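Local coordinates for protein soluble lytic murein transglycosylase (Escherichia coli, PDB 1QSA) that probably cleaves the glycosidic bonds between N-acetylmuramic acid and N-acetylglucosamine in peptidoglycan, leaving a 1,6-anhydro bond in the N-acetylmuramic acid residue, at residues A[464-470]-A[532-538]; A[452-457]-A[480-484]; A[295-299]-A[568-572]; A[538-542]-A[556-560]. One frame throughout, in Å; residues are numbered along the deposited sequence.

Interaction 1. Residues A[464-470]-A[532-538]. With SO4 (sulfate ion), chain L.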
loop_
_atom_site.group_PDB
_atom_site.type_symbol
_atom_site.label_atom_id
_atom_site.label_comp_id
_atom_site.label_asym_id
_atom_site.label_seq_id
_atom_site.Cartn_x
_atom_site.Cartn_y
_atom_site.Cartn_z
ATOM N N LYS A 464 -15.424 -25.663 -10.776
ATOM C CA LYS A 464 -15.897 -24.288 -10.948
ATOM C C LYS A 464 -15.617 -23.809 -12.366
ATOM O O LYS A 464 -14.915 -24.477 -13.113
ATOM C CB LYS A 464 -15.195 -23.375 -9.939
ATOM C CG LYS A 464 -15.428 -23.793 -8.495
ATOM C CD LYS A 464 -14.744 -22.839 -7.538
ATOM C CE LYS A 464 -15.111 -23.130 -6.084
ATOM N NZ LYS A 464 -14.621 -24.469 -5.612
ATOM N N GLU A 465 -16.203 -22.681 -12.756
ATOM C CA GLU A 465 -15.960 -22.135 -14.085
ATOM C C GLU A 465 -14.733 -21.218 -14.140
ATOM O O GLU A 465 -14.130 -21.050 -15.196
ATOM C CB GLU A 465 -17.196 -21.382 -14.573
ATOM C CG GLU A 465 -18.466 -22.235 -14.562
ATOM C CD GLU A 465 -19.715 -21.405 -14.738
ATOM O OE1 GLU A 465 -20.088 -20.686 -13.790
ATOM O OE2 GLU A 465 -20.323 -21.456 -15.836
ATOM N N ILE A 466 -14.372 -20.610 -13.012
ATOM C CA ILE A 466 -13.177 -19.764 -12.976
ATOM C C ILE A 466 -11.954 -20.612 -13.334
ATOM O O ILE A 466 -11.811 -21.743 -12.851
ATOM C CB ILE A 466 -12.928 -19.120 -11.557
ATOM C CG1 ILE A 466 -13.010 -20.174 -10.439
ATOM C CG2 ILE A 466 -13.892 -17.945 -11.331
ATOM C CD1 ILE A 466 -12.436 -19.674 -9.100
ATOM N N PRO A 467 -11.114 -20.131 -14.265
ATOM C CA PRO A 467 -9.915 -20.893 -14.644
ATOM C C PRO A 467 -8.917 -20.979 -13.478
ATOM O O PRO A 467 -8.832 -20.066 -12.650
ATOM C CB PRO A 467 -9.322 -20.051 -15.776
ATOM C CG PRO A 467 -10.502 -19.371 -16.372
ATOM C CD PRO A 467 -11.306 -18.967 -15.143
ATOM N N GLN A 468 -8.167 -22.072 -13.406
ATOM C CA GLN A 468 -7.149 -22.213 -12.354
ATOM C C GLN A 468 -6.158 -21.038 -12.415
ATOM O O GLN A 468 -5.826 -20.448 -11.391
ATOM C CB GLN A 468 -6.382 -23.523 -12.508
ATOM C CG GLN A 468 -5.416 -23.773 -11.342
ATOM C CD GLN A 468 -4.500 -24.952 -11.590
ATOM O OE1 GLN A 468 -4.883 -25.913 -12.254
ATOM N NE2 GLN A 468 -3.284 -24.886 -11.059
ATOM N N SER A 469 -5.712 -20.692 -13.621
ATOM C CA SER A 469 -4.769 -19.593 -13.828
ATOM C C SER A 469 -5.310 -18.275 -13.270
ATOM O O SER A 469 -4.567 -17.484 -12.683
ATOM C CB SER A 469 -4.462 -19.443 -15.328
ATOM O OG SER A 469 -5.623 -19.046 -16.057
ATOM N N TYR A 470 -6.611 -18.071 -13.433
ATOM C CA TYR A 470 -7.264 -16.860 -12.969
ATOM C C TYR A 470 -7.274 -16.775 -11.440
ATOM O O TYR A 470 -6.977 -15.713 -10.881
ATOM C CB TYR A 470 -8.675 -16.769 -13.554
ATOM C CG TYR A 470 -9.429 -15.560 -13.084
ATOM C CD1 TYR A 470 -8.880 -14.275 -13.216
ATOM C CD2 TYR A 470 -10.672 -15.691 -12.456
ATOM C CE1 TYR A 470 -9.550 -13.147 -12.721
ATOM C CE2 TYR A 470 -11.348 -14.577 -11.964
ATOM C CZ TYR A 470 -10.782 -13.313 -12.098
ATOM O OH TYR A 470 -11.446 -12.219 -11.577
ATOM N N SER A 532 -14.381 -19.959 -3.944
ATOM C CA SER A 532 -15.839 -19.957 -3.885
ATOM C C SER A 532 -16.390 -18.537 -4.107
ATOM O O SER A 532 -17.235 -18.337 -4.978
ATOM C CB SER A 532 -16.351 -20.541 -2.569
ATOM O OG SER A 532 -16.186 -21.949 -2.570
ATOM N N TYR A 533 -15.850 -17.540 -3.405
ATOM C CA TYR A 533 -16.345 -16.172 -3.604
ATOM C C TYR A 533 -16.019 -15.677 -5.017
ATOM O O TYR A 533 -16.855 -15.047 -5.679
ATOM C CB TYR A 533 -15.769 -15.212 -2.563
ATOM C CG TYR A 533 -16.435 -13.845 -2.620
ATOM C CD1 TYR A 533 -17.791 -13.700 -2.309
ATOM C CD2 TYR A 533 -15.741 -12.729 -3.087
ATOM C CE1 TYR A 533 -18.445 -12.467 -2.479
ATOM C CE2 TYR A 533 -16.390 -11.489 -3.258
ATOM C CZ TYR A 533 -17.734 -11.376 -2.960
ATOM O OH TYR A 533 -18.390 -10.180 -3.206
ATOM N N LEU A 534 -14.815 -15.995 -5.492
ATOM C CA LEU A 534 -14.397 -15.577 -6.834
ATOM C C LEU A 534 -15.324 -16.187 -7.887
ATOM O O LEU A 534 -15.762 -15.497 -8.813
ATOM C CB LEU A 534 -12.942 -15.987 -7.070
ATOM C CG LEU A 534 -12.281 -15.463 -8.358
ATOM C CD1 LEU A 534 -12.281 -13.933 -8.387
ATOM C CD2 LEU A 534 -10.865 -16.017 -8.464
ATOM N N GLN A 535 -15.681 -17.460 -7.708
ATOM C CA GLN A 535 -16.602 -18.135 -8.628
ATOM C C GLN A 535 -17.984 -17.460 -8.569
ATOM O O GLN A 535 -18.643 -17.284 -9.595
ATOM C CB GLN A 535 -16.717 -19.626 -8.259
ATOM C CG GLN A 535 -17.876 -20.373 -8.936
ATOM C CD GLN A 535 -17.824 -20.376 -10.451
ATOM O OE1 GLN A 535 -16.755 -20.389 -11.061
ATOM N NE2 GLN A 535 -18.998 -20.397 -11.068
ATOM N N TYR A 536 -18.395 -17.040 -7.372
ATOM C CA TYR A 536 -19.676 -16.366 -7.193
ATOM C C TYR A 536 -19.740 -15.076 -8.021
ATOM O O TYR A 536 -20.674 -14.899 -8.805
ATOM C CB TYR A 536 -19.928 -16.070 -5.706
ATOM C CG TYR A 536 -21.063 -15.093 -5.444
ATOM C CD1 TYR A 536 -22.378 -15.389 -5.801
ATOM C CD2 TYR A 536 -20.808 -13.860 -4.851
ATOM C CE1 TYR A 536 -23.418 -14.460 -5.566
ATOM C CE2 TYR A 536 -21.827 -12.942 -4.618
ATOM C CZ TYR A 536 -23.119 -13.245 -4.972
ATOM O OH TYR A 536 -24.112 -12.327 -4.700
ATOM N N VAL A 537 -18.752 -14.193 -7.875
ATOM C CA VAL A 537 -18.783 -12.945 -8.650
ATOM C C VAL A 537 -18.547 -13.200 -10.147
ATOM O O VAL A 537 -19.058 -12.471 -10.996
ATOM C CB VAL A 537 -17.840 -11.835 -8.077
ATOM C CG1 VAL A 537 -18.331 -11.392 -6.688
ATOM C CG2 VAL A 537 -16.407 -12.302 -8.016
ATOM N N TYR A 538 -17.798 -14.252 -10.462
ATOM C CA TYR A 538 -17.534 -14.611 -11.852
ATOM C C TYR A 538 -18.848 -14.982 -12.580
ATOM O O TYR A 538 -19.195 -14.379 -13.597
ATOM C CB TYR A 538 -16.527 -15.768 -11.907
ATOM C CG TYR A 538 -16.012 -16.140 -13.292
ATOM C CD1 TYR A 538 -15.160 -15.283 -14.001
ATOM C CD2 TYR A 538 -16.324 -17.375 -13.863
ATOM C CE1 TYR A 538 -14.628 -15.658 -15.241
ATOM C CE2 TYR A 538 -15.797 -17.760 -15.100
ATOM C CZ TYR A 538 -14.945 -16.887 -15.778
ATOM O OH TYR A 538 -14.417 -17.240 -16.996
HETATM S S SO4 L . -9.010 -24.617 -16.218
HETATM O O1 SO4 L . -8.865 -24.340 -14.779
HETATM O O2 SO4 L . -8.032 -23.825 -16.984
HETATM O O3 SO4 L . -8.774 -26.049 -16.473
HETATM O O4 SO4 L . -10.370 -24.258 -16.663
HETATM O O HOH W 1 -14.279 -23.994 -2.932
HETATM O O HOH W 2 -14.779 -19.745 -18.160
#

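Interaction 2. Residues A[452-457]-A[480-484]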
loop_
_atom_site.group_PDB
_atom_site.type_symbol
_atom_site.label_atom_id
_atom_site.label_comp_id
_atom_site.label_asym_id
_atom_site.label_seq_id
_atom_site.Cartn_x
_atom_site.Cartn_y
_atom_site.Cartn_z
ATOM N N ALA A 452 2.496 -21.485 -7.417
ATOM C CA ALA A 452 2.265 -21.749 -6.000
ATOM C C ALA A 452 0.960 -22.482 -5.676
ATOM O O ALA A 452 -0.091 -22.190 -6.264
ATOM C CB ALA A 452 2.325 -20.445 -5.247
ATOM N N TYR A 453 1.044 -23.464 -4.774
ATOM C CA TYR A 453 -0.099 -24.254 -4.328
ATOM C C TYR A 453 -0.854 -24.807 -5.538
ATOM O O TYR A 453 -2.078 -24.869 -5.544
ATOM C CB TYR A 453 -1.030 -23.368 -3.463
ATOM C CG TYR A 453 -0.314 -22.704 -2.310
ATOM C CD1 TYR A 453 -0.090 -23.405 -1.119
ATOM C CD2 TYR A 453 0.169 -21.397 -2.418
ATOM C CE1 TYR A 453 0.603 -22.821 -0.063
ATOM C CE2 TYR A 453 0.865 -20.802 -1.367
ATOM C CZ TYR A 453 1.076 -21.531 -0.191
ATOM O OH TYR A 453 1.766 -20.972 0.855
ATOM N N ASN A 454 -0.099 -25.244 -6.549
ATOM C CA ASN A 454 -0.689 -25.730 -7.790
ATOM C C ASN A 454 -1.779 -26.786 -7.615
ATOM O O ASN A 454 -2.882 -26.646 -8.165
ATOM C CB ASN A 454 0.413 -26.215 -8.743
ATOM C CG ASN A 454 -0.114 -26.518 -10.128
ATOM O OD1 ASN A 454 -0.504 -25.614 -10.864
ATOM N ND2 ASN A 454 -0.152 -27.796 -10.482
ATOM N N ASP A 455 -1.478 -27.836 -6.855
ATOM C CA ASP A 455 -2.443 -28.911 -6.610
ATOM C C ASP A 455 -3.721 -28.414 -5.937
ATOM O O ASP A 455 -4.815 -28.817 -6.324
ATOM C CB ASP A 455 -1.824 -30.023 -5.759
ATOM C CG ASP A 455 -0.710 -30.766 -6.483
ATOM O OD1 ASP A 455 -0.711 -30.780 -7.734
ATOM O OD2 ASP A 455 0.171 -31.330 -5.792
ATOM N N LEU A 456 -3.591 -27.513 -4.966
ATOM C CA LEU A 456 -4.770 -26.985 -4.290
ATOM C C LEU A 456 -5.626 -26.150 -5.236
ATOM O O LEU A 456 -6.847 -26.283 -5.237
ATOM C CB LEU A 456 -4.392 -26.166 -3.055
ATOM C CG LEU A 456 -3.921 -26.979 -1.841
ATOM C CD1 LEU A 456 -3.335 -26.055 -0.781
ATOM C CD2 LEU A 456 -5.100 -27.774 -1.282
ATOM N N PHE A 457 -5.002 -25.272 -6.017
ATOM C CA PHE A 457 -5.777 -24.460 -6.960
ATOM C C PHE A 457 -6.464 -25.325 -8.009
ATOM O O PHE A 457 -7.610 -25.066 -8.363
ATOM C CB PHE A 457 -4.927 -23.363 -7.617
ATOM C CG PHE A 457 -4.726 -22.153 -6.739
ATOM C CD1 PHE A 457 -5.769 -21.236 -6.546
ATOM C CD2 PHE A 457 -3.517 -21.939 -6.096
ATOM C CE1 PHE A 457 -5.600 -20.111 -5.709
ATOM C CE2 PHE A 457 -3.334 -20.833 -5.268
ATOM C CZ PHE A 457 -4.380 -19.915 -5.074
ATOM N N ALA A 480 0.894 -11.824 -2.818
ATOM C CA ALA A 480 2.262 -12.048 -3.291
ATOM C C ALA A 480 2.745 -13.402 -2.731
ATOM O O ALA A 480 3.929 -13.616 -2.435
ATOM C CB ALA A 480 3.206 -10.895 -2.907
ATOM N N TRP A 481 1.786 -14.316 -2.620
ATOM C CA TRP A 481 1.983 -15.678 -2.140
ATOM C C TRP A 481 2.321 -15.904 -0.668
ATOM O O TRP A 481 2.725 -17.004 -0.302
ATOM C CB TRP A 481 2.949 -16.449 -3.047
ATOM C CG TRP A 481 2.416 -16.622 -4.454
ATOM C CD1 TRP A 481 2.995 -16.190 -5.621
ATOM C CD2 TRP A 481 1.183 -17.247 -4.822
ATOM N NE1 TRP A 481 2.188 -16.505 -6.689
ATOM C CE2 TRP A 481 1.069 -17.152 -6.231
ATOM C CE3 TRP A 481 0.160 -17.877 -4.095
ATOM C CZ2 TRP A 481 -0.030 -17.662 -6.928
ATOM C CZ3 TRP A 481 -0.938 -18.387 -4.787
ATOM C CH2 TRP A 481 -1.022 -18.274 -6.197
ATOM N N ASN A 482 2.161 -14.889 0.185
ATOM C CA ASN A 482 2.408 -15.107 1.618
ATOM C C ASN A 482 1.052 -15.514 2.224
ATOM O O ASN A 482 0.142 -14.691 2.310
ATOM C CB ASN A 482 2.936 -13.825 2.263
ATOM C CG ASN A 482 3.093 -13.943 3.766
ATOM O OD1 ASN A 482 2.752 -14.961 4.362
ATOM N ND2 ASN A 482 3.627 -12.898 4.380
ATOM N N PRO A 483 0.903 -16.787 2.656
ATOM C CA PRO A 483 -0.364 -17.259 3.233
ATOM C C PRO A 483 -0.717 -16.708 4.612
ATOM O O PRO A 483 -1.847 -16.875 5.070
ATOM C CB PRO A 483 -0.171 -18.782 3.299
ATOM C CG PRO A 483 1.298 -18.929 3.543
ATOM C CD PRO A 483 1.929 -17.851 2.663
ATOM N N LYS A 484 0.248 -16.061 5.263
ATOM C CA LYS A 484 0.055 -15.541 6.614
ATOM C C LYS A 484 -0.150 -14.032 6.702
ATOM O O LYS A 484 -0.332 -13.495 7.801
ATOM C CB LYS A 484 1.263 -15.947 7.479
ATOM C CG LYS A 484 1.628 -17.432 7.375
ATOM C CD LYS A 484 0.490 -18.325 7.835
ATOM C CE LYS A 484 0.809 -19.808 7.636
ATOM N NZ LYS A 484 -0.333 -20.655 8.106
#

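Interaction 3. Residues A[295-299]-A[568-572]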
loop_
_atom_site.group_PDB
_atom_site.type_symbol
_atom_site.label_atom_id
_atom_site.label_comp_id
_atom_site.label_asym_id
_atom_site.label_seq_id
_atom_site.Cartn_x
_atom_site.Cartn_y
_atom_site.Cartn_z
ATOM N N ALA A 295 -14.328 10.703 -20.754
ATOM C CA ALA A 295 -14.603 10.556 -22.183
ATOM C C ALA A 295 -14.556 9.078 -22.576
ATOM O O ALA A 295 -15.422 8.598 -23.312
ATOM C CB ALA A 295 -13.581 11.363 -23.000
ATOM N N LEU A 296 -13.553 8.348 -22.079
ATOM C CA LEU A 296 -13.437 6.920 -22.379
ATOM C C LEU A 296 -14.610 6.125 -21.802
ATOM O O LEU A 296 -15.116 5.190 -22.426
ATOM C CB LEU A 296 -12.145 6.339 -21.791
ATOM C CG LEU A 296 -10.848 6.644 -22.541
ATOM C CD1 LEU A 296 -9.662 6.064 -21.758
ATOM C CD2 LEU A 296 -10.888 6.068 -23.954
ATOM N N GLY A 297 -15.045 6.516 -20.613
ATOM C CA GLY A 297 -16.136 5.806 -19.962
ATOM C C GLY A 297 -17.513 6.049 -20.556
ATOM O O GLY A 297 -18.463 5.360 -20.195
ATOM N N THR A 298 -17.622 7.015 -21.468
ATOM C CA THR A 298 -18.913 7.326 -22.083
ATOM C C THR A 298 -18.931 7.161 -23.598
ATOM O O THR A 298 -19.938 7.465 -24.251
ATOM C CB THR A 298 -19.371 8.756 -21.699
ATOM O OG1 THR A 298 -18.420 9.717 -22.175
ATOM C CG2 THR A 298 -19.509 8.887 -20.185
ATOM N N GLY A 299 -17.808 6.716 -24.167
ATOM C CA GLY A 299 -17.735 6.518 -25.612
ATOM C C GLY A 299 -17.678 7.820 -26.387
ATOM O O GLY A 299 -18.019 7.871 -27.572
ATOM N N GLY A 568 -23.200 0.101 -22.021
ATOM C CA GLY A 568 -23.044 -0.593 -23.292
ATOM C C GLY A 568 -22.461 0.191 -24.455
ATOM O O GLY A 568 -22.429 -0.307 -25.585
ATOM N N ARG A 569 -21.939 1.381 -24.168
ATOM C CA ARG A 569 -21.384 2.261 -25.191
ATOM C C ARG A 569 -19.897 2.099 -25.492
ATOM O O ARG A 569 -19.415 2.638 -26.490
ATOM C CB ARG A 569 -21.595 3.723 -24.784
ATOM C CG ARG A 569 -23.055 4.190 -24.746
ATOM C CD ARG A 569 -23.152 5.618 -24.221
ATOM N NE ARG A 569 -22.783 5.728 -22.807
ATOM C CZ ARG A 569 -22.792 6.864 -22.118
ATOM N NH1 ARG A 569 -23.144 8.011 -22.706
ATOM N NH2 ARG A 569 -22.451 6.858 -20.847
ATOM N N ILE A 570 -19.171 1.360 -24.655
ATOM C CA ILE A 570 -17.710 1.285 -24.836
ATOM C C ILE A 570 -17.099 -0.110 -24.951
ATOM O O ILE A 570 -17.792 -1.117 -24.800
ATOM C CB ILE A 570 -16.995 2.078 -23.705
ATOM C CG1 ILE A 570 -17.088 1.314 -22.375
ATOM C CG2 ILE A 570 -17.652 3.464 -23.548
ATOM C CD1 ILE A 570 -16.600 2.110 -21.160
ATOM N N ASP A 571 -15.798 -0.170 -25.246
ATOM C CA ASP A 571 -15.140 -1.463 -25.363
ATOM C C ASP A 571 -14.458 -1.904 -24.062
ATOM O O ASP A 571 -14.467 -1.176 -23.066
ATOM C CB ASP A 571 -14.207 -1.537 -26.598
ATOM C CG ASP A 571 -12.927 -0.702 -26.470
ATOM O OD1 ASP A 571 -12.493 -0.348 -25.365
ATOM O OD2 ASP A 571 -12.313 -0.433 -27.522
ATOM N N ALA A 572 -13.917 -3.120 -24.071
ATOM C CA ALA A 572 -13.269 -3.706 -22.893
ATOM C C ALA A 572 -12.136 -2.874 -22.298
ATOM O O ALA A 572 -12.059 -2.691 -21.072
ATOM C CB ALA A 572 -12.756 -5.097 -23.232
#

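Interaction 4. Residues A[538-542]-A[556-560]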
loop_
_atom_site.group_PDB
_atom_site.type_symbol
_atom_site.label_atom_id
_atom_site.label_comp_id
_atom_site.label_asym_id
_atom_site.label_seq_id
_atom_site.Cartn_x
_atom_site.Cartn_y
_atom_site.Cartn_z
ATOM N N TYR A 538 -17.798 -14.252 -10.462
ATOM C CA TYR A 538 -17.534 -14.611 -11.852
ATOM C C TYR A 538 -18.848 -14.982 -12.580
ATOM O O TYR A 538 -19.195 -14.379 -13.597
ATOM C CB TYR A 538 -16.527 -15.768 -11.907
ATOM C CG TYR A 538 -16.012 -16.140 -13.292
ATOM C CD1 TYR A 538 -15.160 -15.283 -14.001
ATOM C CD2 TYR A 538 -16.324 -17.375 -13.863
ATOM C CE1 TYR A 538 -14.628 -15.658 -15.241
ATOM C CE2 TYR A 538 -15.797 -17.760 -15.100
ATOM C CZ TYR A 538 -14.945 -16.887 -15.778
ATOM O OH TYR A 538 -14.417 -17.240 -16.996
ATOM N N GLN A 539 -19.618 -15.917 -12.020
ATOM C CA GLN A 539 -20.871 -16.321 -12.647
ATOM C C GLN A 539 -21.902 -15.194 -12.615
ATOM O O GLN A 539 -22.655 -15.020 -13.563
ATOM C CB GLN A 539 -21.425 -17.602 -11.991
ATOM C CG GLN A 539 -21.846 -17.475 -10.523
ATOM C CD GLN A 539 -23.227 -16.846 -10.339
ATOM O OE1 GLN A 539 -24.147 -17.111 -11.110
ATOM N NE2 GLN A 539 -23.367 -16.006 -9.315
ATOM N N GLN A 540 -21.878 -14.393 -11.550
ATOM C CA GLN A 540 -22.824 -13.293 -11.405
ATOM C C GLN A 540 -22.696 -12.278 -12.544
ATOM O O GLN A 540 -23.699 -11.740 -13.028
ATOM C CB GLN A 540 -22.669 -12.601 -10.054
ATOM C CG GLN A 540 -23.817 -11.644 -9.760
ATOM C CD GLN A 540 -23.852 -11.201 -8.322
ATOM O OE1 GLN A 540 -23.220 -10.213 -7.944
ATOM N NE2 GLN A 540 -24.599 -11.932 -7.501
ATOM N N PHE A 541 -21.465 -12.054 -12.997
ATOM C CA PHE A 541 -21.220 -11.115 -14.081
ATOM C C PHE A 541 -20.942 -11.744 -15.448
ATOM O O PHE A 541 -20.222 -11.172 -16.266
ATOM C CB PHE A 541 -20.117 -10.125 -13.695
ATOM C CG PHE A 541 -20.531 -9.150 -12.622
ATOM C CD1 PHE A 541 -21.262 -8.013 -12.940
ATOM C CD2 PHE A 541 -20.216 -9.388 -11.290
ATOM C CE1 PHE A 541 -21.678 -7.126 -11.940
ATOM C CE2 PHE A 541 -20.623 -8.512 -10.290
ATOM C CZ PHE A 541 -21.357 -7.379 -10.615
ATOM N N GLY A 542 -21.487 -12.934 -15.683
ATOM C CA GLY A 542 -21.332 -13.566 -16.987
ATOM C C GLY A 542 -19.982 -14.122 -17.393
ATOM O O GLY A 542 -19.618 -14.077 -18.577
ATOM N N PRO A 556 -19.540 -6.184 -5.751
ATOM C CA PRO A 556 -20.459 -6.256 -6.894
ATOM C C PRO A 556 -21.290 -4.978 -7.125
ATOM O O PRO A 556 -21.536 -4.615 -8.267
ATOM C CB PRO A 556 -21.352 -7.452 -6.547
ATOM C CG PRO A 556 -20.457 -8.321 -5.709
ATOM C CD PRO A 556 -19.726 -7.330 -4.838
ATOM N N GLY A 557 -21.672 -4.290 -6.048
ATOM C CA GLY A 557 -22.463 -3.072 -6.164
ATOM C C GLY A 557 -21.800 -1.991 -6.997
ATOM O O GLY A 557 -22.432 -1.384 -7.873
ATOM N N ARG A 558 -20.515 -1.770 -6.734
ATOM C CA ARG A 558 -19.724 -0.776 -7.466
ATOM C C ARG A 558 -19.644 -1.145 -8.934
ATOM O O ARG A 558 -19.784 -0.276 -9.788
ATOM C CB ARG A 558 -18.308 -0.658 -6.889
ATOM C CG ARG A 558 -18.214 0.263 -5.699
ATOM C CD ARG A 558 -18.521 1.713 -6.097
ATOM N NE ARG A 558 -18.739 2.531 -4.909
ATOM C CZ ARG A 558 -19.172 3.789 -4.919
ATOM N NH1 ARG A 558 -19.406 4.413 -6.070
ATOM N NH2 ARG A 558 -19.346 4.430 -3.769
ATOM N N VAL A 559 -19.435 -2.430 -9.229
ATOM C CA VAL A 559 -19.350 -2.865 -10.620
ATOM C C VAL A 559 -20.690 -2.621 -11.324
ATOM O O VAL A 559 -20.703 -2.150 -12.462
ATOM C CB VAL A 559 -18.901 -4.340 -10.747
ATOM C CG1 VAL A 559 -18.868 -4.765 -12.214
ATOM C CG2 VAL A 559 -17.522 -4.527 -10.121
ATOM N N ARG A 560 -21.811 -2.889 -10.648
ATOM C CA ARG A 560 -23.129 -2.629 -11.247
ATOM C C ARG A 560 -23.270 -1.143 -11.597
ATOM O O ARG A 560 -23.732 -0.792 -12.685
ATOM C CB ARG A 560 -24.243 -3.041 -10.285
ATOM C CG ARG A 560 -24.405 -4.544 -10.152
ATOM C CD ARG A 560 -25.679 -4.897 -9.386
ATOM N NE ARG A 560 -25.599 -4.615 -7.951
ATOM C CZ ARG A 560 -25.161 -5.487 -7.038
ATOM N NH1 ARG A 560 -24.706 -6.671 -7.407
ATOM N NH2 ARG A 560 -25.132 -5.158 -5.760
HETATM O O HOH W 3 -24.439 -8.913 -5.451
HETATM O O HOH W 4 -24.812 -8.153 -9.527
#

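Interaction 1. Residues A[464-470]-A[532-538]
Ile466 packs against Leu534 and Tyr538 in the lysozyme-like Slt-type domain, where the loop leading into helix 468-479 packs on helix 523-540. This is the tight part of the contact. Ile466 CG2 lies over one face of the Tyr538 ring, 3.4 Å from Tyr538 CG. The other branch of Ile466 ends in CD1, 4.0 Å from Leu534 CD2. Leu534 CD1 is also 3.7 Å from Tyr470 OH, a hydroxyl hydrogen-bonded to Ser549 and Ser548. Leu534 lies about 8 Å, side chain to side chain, from Glu478, the predicted active-site residue.

Gln535 bridges to the polar side. A bend at chi2 (60°) turns its amide toward the loop backbone. Two backbone N-H groups hold Gln535 OE1: Ile466 N comes nearly along the C=O axis, while Glu465 N sits above the carbonyl plane. In one of two conformers of Glu465, Gln535 NE2 also donates to the anti lone pair of Glu465 OE1 (2.9 Å), a less certain bond.

The solvent side, at Glu465 and Lys464, is looser. A water joins Lys464 NZ to Ser532 OG in one conformer of the buried serine. Lys464 NZ also bonds to Tyr460 O, and Ser532 OG to Asn528 O. Another water donates to Tyr538 OH and weakly to Glu465 O. A sulfate, probably from the crystallisation liquor, accepts from Gln468 N through its O1 at 2.7 Å.

Interaction 2. Residues A[452-457]-A[480-484]
Trp481 presents one face of its indole to the methyl group of Ala452. Ala452 CB stands over the six-membered ring in a CH-pi contact, 3.5 Å from the ring centroid and 15° off the normal. The indole atom nearest to Ala452 CB is Trp481 CD2, at 3.4 Å.

Phe457 approaches the same indole at its outer edge. Phe457 CE2 is 3.5 Å from Trp481 CZ3, and the two ring planes are 76° apart.

Tyr453 slides past Trp481 in the opposite direction. The edge of its ring, at Tyr453 CD2, is 3.9 Å from Trp481 CE3. Beyond the indole, Tyr453 OH touches Pro483 CG at 3.4 Å, and the tyrosine crosses the proline at about a right angle. Trp481 CG lies anti to the carbonyl carbon (chi1 -63°), which directs the indole at all three residues. No hydrogen bond joins the segments. Trp481 NE1 instead bonds to the hydroxyl of Tyr598.

After Trp481 the chain makes an Asx turn, in which Asn482 OD1 accepts from Lys484 N at 2.9 Å. The result is a buried aromatic cluster that joins the start of helix 454-461 to the loop after helix 468-479. That loop follows the predicted active-site residue Glu478 in the lysozyme-like Slt-type domain.

Interaction 3. Residues A[295-299]-A[568-572]
Ile570 and Arg569 make nearly all the contact with the end of helix 285-298, one with its methyl groups and the other through a flat polar group.

The van der Waals part belongs to Ile570, whose methyls rest on the backbone of the last helical turn. Ile570 CG2 is 3.3 Å from Leu296 O and equally close to Gly299 N. With CG1 between the backbone N and the carbonyl carbon (chi1 73°), the longer branch also reaches this turn. Ile570 CD1 is 3.6 Å from Leu296 O and 3.9 Å from Gly297 O. The nearest CA atoms, of Gly299 and Ile570, are 5.3 Å apart.

The polar part belongs to Arg569. Its side chain runs beside that of Thr298, both pointing the same way. Thr298 O lies above one face of the guanidinium, toward its rim, 3.6 Å from Arg569 NH1. These are contacts without a hydrogen bond. Arg569 NH2 and NE donate to Asn565 O and Ser566 O, which tie the guanidinium to the end of helix 556-566.

A Schellman motif at Gly299 closes helix 285-298, and Asp571 OD1 caps Ala574 N at the start of helix 572-578. A helix C-terminus thus meets an N-cap loop, joining the alpha-helical superhelix to the C-terminal lysozyme-like part.

Interaction 4. Residues A[538-542]-A[556-560]
Helix 523-540 ends opposite the first turn of helix 556-566, and the closest pair of CA atoms, Gln540 and Pro556, is 8.7 Å apart. The backbones stay apart, and side chains make the contact.

Phe541 does most of this. It is the first residue to leave helical geometry, and its ring lies against Pro556 and Val559. Val559 CG1 stands over one face, 4.1 Å from the ring centroid, in a CH-pi contact 28° off the normal. Pro556 meets the ring at its edge. Pro556 CB is in the ring plane, 4.0 Å from Phe541 CE2, while Pro556 O is 3.6 Å from Phe541 CZ. Arg560 CG also touches the edge.

Gln540 makes the polar side of the contact. CG is anti to the backbone N (chi1 -168°) and the chain runs on extended, which carries OE1 across to the other helix. Gln540 OE1 rests 3.6 Å from Pro556 CB. It lies at the edge of the Arg560 guanidinium, 3.9 Å from Arg560 NH1, and two waters bridge these atoms. Gln540 and Arg560 each have two conformers, and this link holds for one of each, so it is less certain than the Phe541 packing. The guanidinium folds back over its own helix, with Gly557 CA against one face.

Gly542, with positive phi, is the C-prime residue of the Schellman motif that ends helix 523-540. The arrangement is a helix end packed on a helix start at the surface of the lysozyme-like domain.

Interactions 1, 2 and 4 belong to the transglycosylase domain, while interaction 3 joins it to helix 285-298, far back in the chain. Interactions 1 and 2 touch: Gln468 NE2 lies 2.9 Å from Asn454 OD1 in a weak hydrogen bond. Both come near the predicted active-site Glu478, whose side chain is about 8 Å from the side chain of Leu534 and about 9 Å from that of Trp481. Interactions 1 and 4 share Tyr538 and helix 523-540, and their centres are about 12 Å apart. Pro556 also packs on Tyr533 and Val537 there. Interaction 3 stands apart, its nearest atoms about 9 Å from interaction 4 and about 24 Å from interaction 2.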